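Local structure of endoglucanase E (Clostridium thermocellum, 2WAO) at residues A[260-265]-A[309-314]; A[295-300]-A[320-325]. The protein probably cleaves beta-1,4-glucan chains and removes acetyl groups from plant cell-wall polysaccharides, and its esterase domain also binds cello-oligosaccharide in the active-site cleft. All coordinates share one frame; numbering follows the deposited sequence.

Interaction 1: residues A[260-265]-A[309-314]. With BGC (beta-D-glucopyranose), chain B; BGC (beta-D-glucopyranose), chain C; BGC (beta-D-glucopyranose), chain D; BGC (beta-D-glucopyranose), chain E.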
loop_
_atom_site.group_PDB
_atom_site.type_symbol
_atom_site.label_atom_id
_atom_site.label_comp_id
_atom_site.label_asym_id
_atom_site.label_seq_id
_atom_site.Cartn_x
_atom_site.Cartn_y
_atom_site.Cartn_z
ATOM N N VAL A 260 -1.436 -7.225 -13.919
ATOM C CA VAL A 260 -2.735 -6.834 -14.457
ATOM C C VAL A 260 -3.825 -7.656 -13.735
ATOM O O VAL A 260 -3.685 -8.846 -13.590
ATOM C CB VAL A 260 -2.759 -7.088 -15.998
ATOM C CG1 VAL A 260 -4.128 -6.901 -16.540
ATOM C CG2 VAL A 260 -1.796 -6.088 -16.709
ATOM N N GLY A 261 -4.898 -7.005 -13.302
ATOM C CA GLY A 261 -6.082 -7.688 -12.764
ATOM C C GLY A 261 -6.226 -7.255 -11.317
ATOM O O GLY A 261 -5.305 -6.672 -10.763
ATOM N N PRO A 262 -7.353 -7.616 -10.671
ATOM C CA PRO A 262 -8.434 -8.453 -11.210
ATOM C C PRO A 262 -9.745 -7.690 -11.598
ATOM O O PRO A 262 -10.781 -8.338 -11.780
ATOM C CB PRO A 262 -8.737 -9.319 -9.984
ATOM C CG PRO A 262 -8.682 -8.277 -8.881
ATOM C CD PRO A 262 -7.550 -7.341 -9.235
ATOM N N MET A 263 -9.712 -6.366 -11.686
ATOM C CA MET A 263 -10.919 -5.572 -11.955
ATOM C C MET A 263 -11.263 -5.323 -13.431
ATOM O O MET A 263 -12.419 -5.120 -13.750
ATOM C CB MET A 263 -10.889 -4.235 -11.204
ATOM C CG MET A 263 -10.931 -4.426 -9.699
ATOM S SD MET A 263 -11.011 -2.810 -8.902
ATOM C CE MET A 263 -12.668 -2.260 -9.391
ATOM N N LEU A 264 -10.276 -5.326 -14.322
ATOM C CA LEU A 264 -10.542 -5.119 -15.738
ATOM C C LEU A 264 -11.324 -6.301 -16.328
ATOM O O LEU A 264 -11.222 -7.447 -15.835
ATOM C CB LEU A 264 -9.239 -4.880 -16.515
ATOM C CG LEU A 264 -8.674 -3.475 -16.237
ATOM C CD1 LEU A 264 -7.386 -3.335 -17.033
ATOM C CD2 LEU A 264 -9.716 -2.381 -16.684
ATOM N N TRP A 265 -12.111 -6.017 -17.368
ATOM C CA TRP A 265 -12.941 -7.063 -18.013
ATOM C C TRP A 265 -12.991 -6.728 -19.514
ATOM O O TRP A 265 -12.640 -5.605 -19.954
ATOM C CB TRP A 265 -14.380 -7.072 -17.422
ATOM C CG TRP A 265 -15.094 -5.793 -17.713
ATOM C CD1 TRP A 265 -14.957 -4.587 -17.054
ATOM C CD2 TRP A 265 -16.002 -5.556 -18.800
ATOM N NE1 TRP A 265 -15.752 -3.628 -17.662
ATOM C CE2 TRP A 265 -16.414 -4.197 -18.718
ATOM C CE3 TRP A 265 -16.536 -6.376 -19.814
ATOM C CZ2 TRP A 265 -17.307 -3.620 -19.636
ATOM C CZ3 TRP A 265 -17.457 -5.807 -20.731
ATOM C CH2 TRP A 265 -17.830 -4.440 -20.624
ATOM N N TRP A 309 -17.504 -2.491 -6.667
ATOM C CA TRP A 309 -16.902 -3.666 -7.350
ATOM C C TRP A 309 -15.414 -3.868 -7.081
ATOM O O TRP A 309 -14.769 -4.671 -7.787
ATOM C CB TRP A 309 -17.056 -3.553 -8.871
ATOM C CG TRP A 309 -18.467 -3.439 -9.382
ATOM C CD1 TRP A 309 -19.291 -2.364 -9.289
ATOM C CD2 TRP A 309 -19.188 -4.439 -10.109
ATOM N NE1 TRP A 309 -20.499 -2.639 -9.891
ATOM C CE2 TRP A 309 -20.456 -3.904 -10.408
ATOM C CE3 TRP A 309 -18.890 -5.751 -10.507
ATOM C CZ2 TRP A 309 -21.429 -4.625 -11.090
ATOM C CZ3 TRP A 309 -19.860 -6.474 -11.207
ATOM C CH2 TRP A 309 -21.111 -5.902 -11.494
ATOM N N HIS A 310 -14.828 -3.149 -6.108
ATOM C CA HIS A 310 -13.416 -3.408 -5.815
ATOM C C HIS A 310 -13.242 -4.779 -5.130
ATOM O O HIS A 310 -14.252 -5.395 -4.640
ATOM C CB HIS A 310 -12.826 -2.260 -4.990
ATOM C CG HIS A 310 -12.701 -0.993 -5.785
ATOM N ND1 HIS A 310 -13.799 -0.260 -6.174
ATOM C CD2 HIS A 310 -11.627 -0.376 -6.334
ATOM C CE1 HIS A 310 -13.407 0.788 -6.888
ATOM N NE2 HIS A 310 -12.091 0.751 -6.986
ATOM N N PRO A 311 -11.988 -5.305 -5.103
ATOM C CA PRO A 311 -11.854 -6.684 -4.584
ATOM C C PRO A 311 -12.254 -6.885 -3.108
ATOM O O PRO A 311 -11.951 -6.052 -2.264
ATOM C CB PRO A 311 -10.370 -7.024 -4.826
ATOM C CG PRO A 311 -9.961 -6.097 -5.978
ATOM C CD PRO A 311 -10.715 -4.809 -5.658
ATOM N N SER A 312 -12.889 -8.037 -2.839
ATOM C CA SER A 312 -13.199 -8.489 -1.474
ATOM C C SER A 312 -11.894 -8.963 -0.796
ATOM O O SER A 312 -10.849 -9.143 -1.487
ATOM C CB SER A 312 -14.152 -9.696 -1.575
ATOM O OG SER A 312 -13.478 -10.777 -2.225
ATOM N N ILE A 313 -11.945 -9.205 0.520
ATOM C CA ILE A 313 -10.779 -9.771 1.192
ATOM C C ILE A 313 -10.424 -11.134 0.601
ATOM O O ILE A 313 -9.236 -11.439 0.408
ATOM C CB ILE A 313 -10.962 -9.808 2.706
ATOM C CG1 ILE A 313 -10.786 -8.363 3.220
ATOM C CG2 ILE A 313 -9.866 -10.695 3.354
ATOM C CD1 ILE A 313 -11.394 -8.148 4.536
ATOM N N ALA A 314 -11.438 -11.965 0.305
ATOM C CA ALA A 314 -11.129 -13.226 -0.347
ATOM C C ALA A 314 -10.335 -13.098 -1.651
ATOM O O ALA A 314 -9.404 -13.874 -1.904
ATOM C CB ALA A 314 -12.451 -14.052 -0.566
HETATM C C2 BGC B . -17.374 -9.314 -14.976
HETATM C C3 BGC B . -17.819 -8.112 -14.152
HETATM C C4 BGC B . -18.156 -6.927 -15.050
HETATM C C5 BGC B . -19.064 -7.353 -16.198
HETATM C C6 BGC B . -19.333 -6.188 -17.142
HETATM C C1 BGC B . -18.337 -9.571 -16.129
HETATM O O1 BGC B . -17.843 -10.625 -16.926
HETATM O O2 BGC B . -17.314 -10.455 -14.150
HETATM O O3 BGC B . -16.790 -7.747 -13.259
HETATM O O4 BGC B . -18.593 -6.169 -14.567
HETATM O O5 BGC B . -18.454 -8.406 -16.913
HETATM O O6 BGC B . -19.741 -6.684 -18.397
HETATM C C2 BGC C . -18.858 -3.797 -14.199
HETATM C C3 BGC C . -18.043 -2.511 -14.134
HETATM C C4 BGC C . -16.830 -2.665 -13.204
HETATM C C5 BGC C . -16.080 -3.999 -13.362
HETATM C C6 BGC C . -15.082 -4.235 -12.235
HETATM C C1 BGC C . -17.893 -4.950 -14.453
HETATM O O2 BGC C . -19.737 -3.700 -15.276
HETATM O O3 BGC C . -18.906 -1.486 -13.687
HETATM O O4 BGC C . -16.255 -1.453 -13.257
HETATM O O5 BGC C . -17.009 -5.070 -13.378
HETATM O O6 BGC C . -14.631 -5.592 -12.147
HETATM C C2 BGC D . -14.746 -0.013 -12.067
HETATM C C3 BGC D . -14.611 0.854 -10.817
HETATM C C4 BGC D . -15.839 1.729 -10.631
HETATM C C5 BGC D . -17.119 0.887 -10.658
HETATM C C6 BGC D . -18.307 1.851 -10.724
HETATM C C1 BGC D . -16.074 -0.794 -12.023
HETATM O O2 BGC D . -13.654 -0.922 -12.172
HETATM O O3 BGC D . -13.451 1.647 -10.921
HETATM O O4 BGC D . -15.894 2.361 -9.455
HETATM O O5 BGC D . -17.201 0.035 -11.808
HETATM O O6 BGC D . -19.406 1.008 -10.794
HETATM C C2 BGC E . -16.065 4.544 -8.388
HETATM C C3 BGC E . -15.369 5.893 -8.271
HETATM C C4 BGC E . -13.897 5.683 -7.900
HETATM C C5 BGC E . -13.250 4.739 -8.937
HETATM C C6 BGC E . -11.739 4.499 -8.749
HETATM C C1 BGC E . -15.304 3.652 -9.363
HETATM O O2 BGC E . -17.428 4.749 -8.775
HETATM O O3 BGC E . -16.019 6.682 -7.267
HETATM O O4 BGC E . -13.410 6.920 -8.068
HETATM O O5 BGC E . -13.963 3.504 -8.935
HETATM O O6 BGC E . -11.525 3.917 -7.475
#

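Interaction 2: residues A[295-300]-A[320-325]. With BGC (beta-D-glucopyranose), chain B; FMT (formic acid), chain M.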
loop_
_atom_site.group_PDB
_atom_site.type_symbol
_atom_site.label_atom_id
_atom_site.label_comp_id
_atom_site.label_asym_id
_atom_site.label_seq_id
_atom_site.Cartn_x
_atom_site.Cartn_y
_atom_site.Cartn_z
ATOM N N GLU A 295 -0.437 -11.874 -14.020
ATOM C CA GLU A 295 -1.876 -11.601 -14.185
ATOM C C GLU A 295 -2.703 -12.235 -13.067
ATOM O O GLU A 295 -2.607 -13.464 -12.818
ATOM C CB GLU A 295 -2.395 -12.056 -15.547
ATOM C CG GLU A 295 -3.897 -11.691 -15.676
ATOM C CD GLU A 295 -4.494 -11.943 -17.078
ATOM O OE1 GLU A 295 -3.712 -12.329 -18.003
ATOM O OE2 GLU A 295 -5.737 -11.708 -17.217
ATOM N N PHE A 296 -3.484 -11.397 -12.372
ATOM C CA PHE A 296 -4.487 -11.887 -11.422
ATOM C C PHE A 296 -5.756 -12.131 -12.207
ATOM O O PHE A 296 -6.294 -11.205 -12.834
ATOM C CB PHE A 296 -4.719 -10.873 -10.310
ATOM C CG PHE A 296 -3.451 -10.439 -9.604
ATOM C CD1 PHE A 296 -2.796 -11.311 -8.729
ATOM C CD2 PHE A 296 -2.963 -9.134 -9.761
ATOM C CE1 PHE A 296 -1.661 -10.904 -8.028
ATOM C CE2 PHE A 296 -1.831 -8.717 -9.078
ATOM C CZ PHE A 296 -1.173 -9.593 -8.209
ATOM N N PRO A 297 -6.219 -13.387 -12.228
ATOM C CA PRO A 297 -7.418 -13.694 -13.008
ATOM C C PRO A 297 -8.568 -12.796 -12.591
ATOM O O PRO A 297 -8.740 -12.471 -11.400
ATOM C CB PRO A 297 -7.724 -15.153 -12.610
ATOM C CG PRO A 297 -6.366 -15.699 -12.360
ATOM C CD PRO A 297 -5.682 -14.594 -11.579
ATOM N N GLN A 298 -9.323 -12.364 -13.590
ATOM C CA GLN A 298 -10.455 -11.465 -13.367
ATOM C C GLN A 298 -11.397 -12.013 -12.283
ATOM O O GLN A 298 -11.727 -13.201 -12.274
ATOM C CB GLN A 298 -11.199 -11.355 -14.677
ATOM C CG GLN A 298 -12.342 -10.420 -14.622
ATOM C CD GLN A 298 -13.248 -10.535 -15.838
ATOM O OE1 GLN A 298 -12.906 -11.142 -16.869
ATOM N NE2 GLN A 298 -14.401 -9.942 -15.718
ATOM N N GLN A 299 -11.818 -11.154 -11.373
ATOM C CA GLN A 299 -12.805 -11.549 -10.355
ATOM C C GLN A 299 -14.121 -11.869 -11.095
ATOM O O GLN A 299 -14.515 -11.157 -12.019
ATOM C CB GLN A 299 -12.977 -10.453 -9.269
ATOM C CG GLN A 299 -13.451 -9.138 -9.807
ATOM C CD GLN A 299 -13.436 -7.953 -8.810
ATOM O OE1 GLN A 299 -13.038 -8.077 -7.626
ATOM N NE2 GLN A 299 -13.869 -6.790 -9.315
ATOM N N ASP A 300 -14.738 -12.993 -10.748
ATOM C CA ASP A 300 -15.945 -13.404 -11.422
ATOM C C ASP A 300 -17.192 -13.400 -10.528
ATOM O O ASP A 300 -18.266 -13.824 -10.970
ATOM C CB ASP A 300 -15.743 -14.774 -12.083
ATOM C CG ASP A 300 -15.389 -15.865 -11.085
ATOM O OD1 ASP A 300 -15.488 -15.653 -9.841
ATOM O OD2 ASP A 300 -15.013 -16.951 -11.546
ATOM N N ALA A 320 -2.765 -12.429 -3.191
ATOM C CA ALA A 320 -1.574 -12.552 -2.332
ATOM C C ALA A 320 -0.935 -13.949 -2.520
ATOM O O ALA A 320 0.274 -14.026 -2.627
ATOM C CB ALA A 320 -1.924 -12.309 -0.871
ATOM N N GLU A 321 -1.741 -15.007 -2.620
ATOM C CA GLU A 321 -1.192 -16.376 -2.815
ATOM C C GLU A 321 -0.411 -16.435 -4.140
ATOM O O GLU A 321 0.704 -17.017 -4.188
ATOM C CB GLU A 321 -2.280 -17.472 -2.774
ATOM C CG GLU A 321 -2.997 -17.560 -1.408
ATOM C CD GLU A 321 -4.181 -18.528 -1.395
ATOM O OE1 GLU A 321 -4.140 -19.490 -2.210
ATOM O OE2 GLU A 321 -5.142 -18.339 -0.573
ATOM N N ARG A 322 -0.997 -15.879 -5.207
ATOM C CA ARG A 322 -0.372 -15.882 -6.506
ATOM C C ARG A 322 0.944 -15.078 -6.465
ATOM O O ARG A 322 2.016 -15.580 -6.880
ATOM C CB ARG A 322 -1.332 -15.351 -7.568
ATOM C CG ARG A 322 -0.728 -15.245 -8.957
ATOM C CD ARG A 322 -1.767 -14.863 -9.970
ATOM N NE ARG A 322 -2.924 -15.746 -9.946
ATOM C CZ ARG A 322 -3.021 -16.896 -10.621
ATOM N NH1 ARG A 322 -2.026 -17.320 -11.386
ATOM N NH2 ARG A 322 -4.114 -17.633 -10.515
ATOM N N LEU A 323 0.864 -13.855 -5.944
ATOM C CA LEU A 323 2.011 -12.939 -5.977
ATOM C C LEU A 323 3.178 -13.431 -5.072
ATOM O O LEU A 323 4.380 -13.264 -5.424
ATOM C CB LEU A 323 1.581 -11.521 -5.589
ATOM C CG LEU A 323 2.709 -10.473 -5.540
ATOM C CD1 LEU A 323 3.291 -10.274 -6.995
ATOM C CD2 LEU A 323 2.205 -9.130 -4.967
ATOM N N THR A 324 2.810 -14.022 -3.933
ATOM C CA THR A 324 3.769 -14.571 -2.969
ATOM C C THR A 324 4.556 -15.648 -3.711
ATOM O O THR A 324 5.782 -15.653 -3.610
ATOM C CB THR A 324 3.081 -15.103 -1.654
ATOM O OG1 THR A 324 2.541 -13.974 -0.941
ATOM C CG2 THR A 324 4.103 -15.830 -0.710
ATOM N N ALA A 325 3.855 -16.542 -4.428
ATOM C CA ALA A 325 4.541 -17.646 -5.123
ATOM C C ALA A 325 5.468 -17.108 -6.238
ATOM O O ALA A 325 6.578 -17.622 -6.391
ATOM C CB ALA A 325 3.548 -18.685 -5.655
HETATM C C2 BGC B . -17.374 -9.314 -14.976
HETATM C C3 BGC B . -17.819 -8.112 -14.152
HETATM C C4 BGC B . -18.156 -6.927 -15.050
HETATM C C5 BGC B . -19.064 -7.353 -16.198
HETATM C C6 BGC B . -19.333 -6.188 -17.142
HETATM C C1 BGC B . -18.337 -9.571 -16.129
HETATM O O1 BGC B . -17.843 -10.625 -16.926
HETATM O O2 BGC B . -17.314 -10.455 -14.150
HETATM O O3 BGC B . -16.790 -7.747 -13.259
HETATM O O4 BGC B . -18.593 -6.169 -14.567
HETATM O O5 BGC B . -18.454 -8.406 -16.913
HETATM O O6 BGC B . -19.741 -6.684 -18.397
HETATM C C FMT M . -6.186 -13.842 -8.010
HETATM O O1 FMT M . -6.942 -13.047 -8.639
HETATM O O2 FMT M . -4.996 -14.189 -8.260
#

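Interaction 1: residues A[260-265]-A[309-314]
Met-263 and His-310 meet through sulfur, methyl and ring. The thioether is bent at its last torsion (chi3 68°), which turns CE over the centre of the imidazole, 3.7 Å from the ring centroid and only 7° off its normal, a CH-pi contact. SD approaches the same ring obliquely, 3.6 Å from His-310 CD2. A flexible, polarisable methionine suits this place, because it can follow the ring while staying apolar towards its neighbours.

Apolar contacts extend the interface. Met-263 SD lies 3.8 Å from Pro-311 CD, and Pro-262, which follows a cis peptide bond, meets Pro-311 at about a right angle, CG to CG. Ile-132 of helix 131-134 touches both prolines and Met-263. Two rigid rings fit where two turning loops must pack closely.

The fold is that of an SGNH (GDSL) hydrolase: 260-265 leaves a strand of the parallel sheet, and 309-314 starts with the Trp-His of the Asp-Trp-His sequence (Asp-308 just before it) and runs into helix 313-331. By family resemblance His-310 is probably the catalytic histidine; its ND1 is hydrogen-bonded to Glu-307 O.

Polar and stacking contacts hold the sugars. The glucose of chain C gives its O6 hydroxyl to Met-263 O (2.8 Å), and a longer hydrogen bond joins His-310 NE2 to O6 of the chain E glucose (3.3 Å). C6 of the chain B glucose sits 3.7 Å above the centre of the Trp-265 ring, while C2 of the chain C glucose lies 3.9 Å over Trp-309, towards its rim. Broad indoles suit the apolar C-H surfaces of glucose.

Interaction 2: residues A[295-300]-A[320-325]
Arg-322 runs extended from the helix as far as CD, and the turn at chi3 (-54°) then swings NE and the guanidinium towards Pro-297; Phe-296, with CG beside its own backbone N (chi1 -53°), swings its ring back along the arginine chain in the opposite direction. The contact belongs to the alpha/beta/alpha sandwich of the SGNH hydrolases: helix 313-331 packs beside the loop that leaves 291-295, an outermost strand of the parallel sheet.

No hydrogen bond crosses between 295-300 and 320-325; the contact is made by hydrocarbon and flat surfaces. The pyrrolidine of Pro-297 lies over one face of the guanidinium, its CD 3.4 Å from Arg-322 NE and its CG 3.5 Å from Arg-322 NH2. Arginine suits this partly open border, since its long methylene chain can pack while its charged end stays near the surface. Arg-322 CD also comes within 3.3 Å of Glu-295 O, whereas the carboxylate of Glu-295 turns elsewhere and forms a salt bridge with Arg-273.

Deeper in, the rim of the Phe-296 ring meets the helix, CE1 lying 4.1 Å from Leu-323 CB. Both residues are buried and also touch strand 216-220, a place for large apolar side chains. A formate, probably from the crystallisation liquor, sets its O2 at the guanidinium edge, in its plane: Arg-322 NE donates to formate O2 over 3.1 Å, with an N-H...O angle of 158°.

Interactions 1 and 2 lie side by side, their centres about 9 Å apart, and their segments alternate along the chain. Both lean on helix 313-331, the first near its start and the second further along. Backbone bonding continues from one parallel strand to the next where they end, Phe-296 N reaching Val-260 O at 2.8 Å. Nearer the sugars, Gln-299 NE2 bonds to Trp-309 O, also at 2.8 Å, and to a glucose O6, so one amide ties 295-300 to both the 309-314 loop and the ligand. Gln-298 NE2 packs 3.3 Å from Trp-265 CB. Interaction 1 thus lies within the glycan cleft, whereas interaction 2 joins the loop bearing Gln-298 and Gln-299 to helix 313-331.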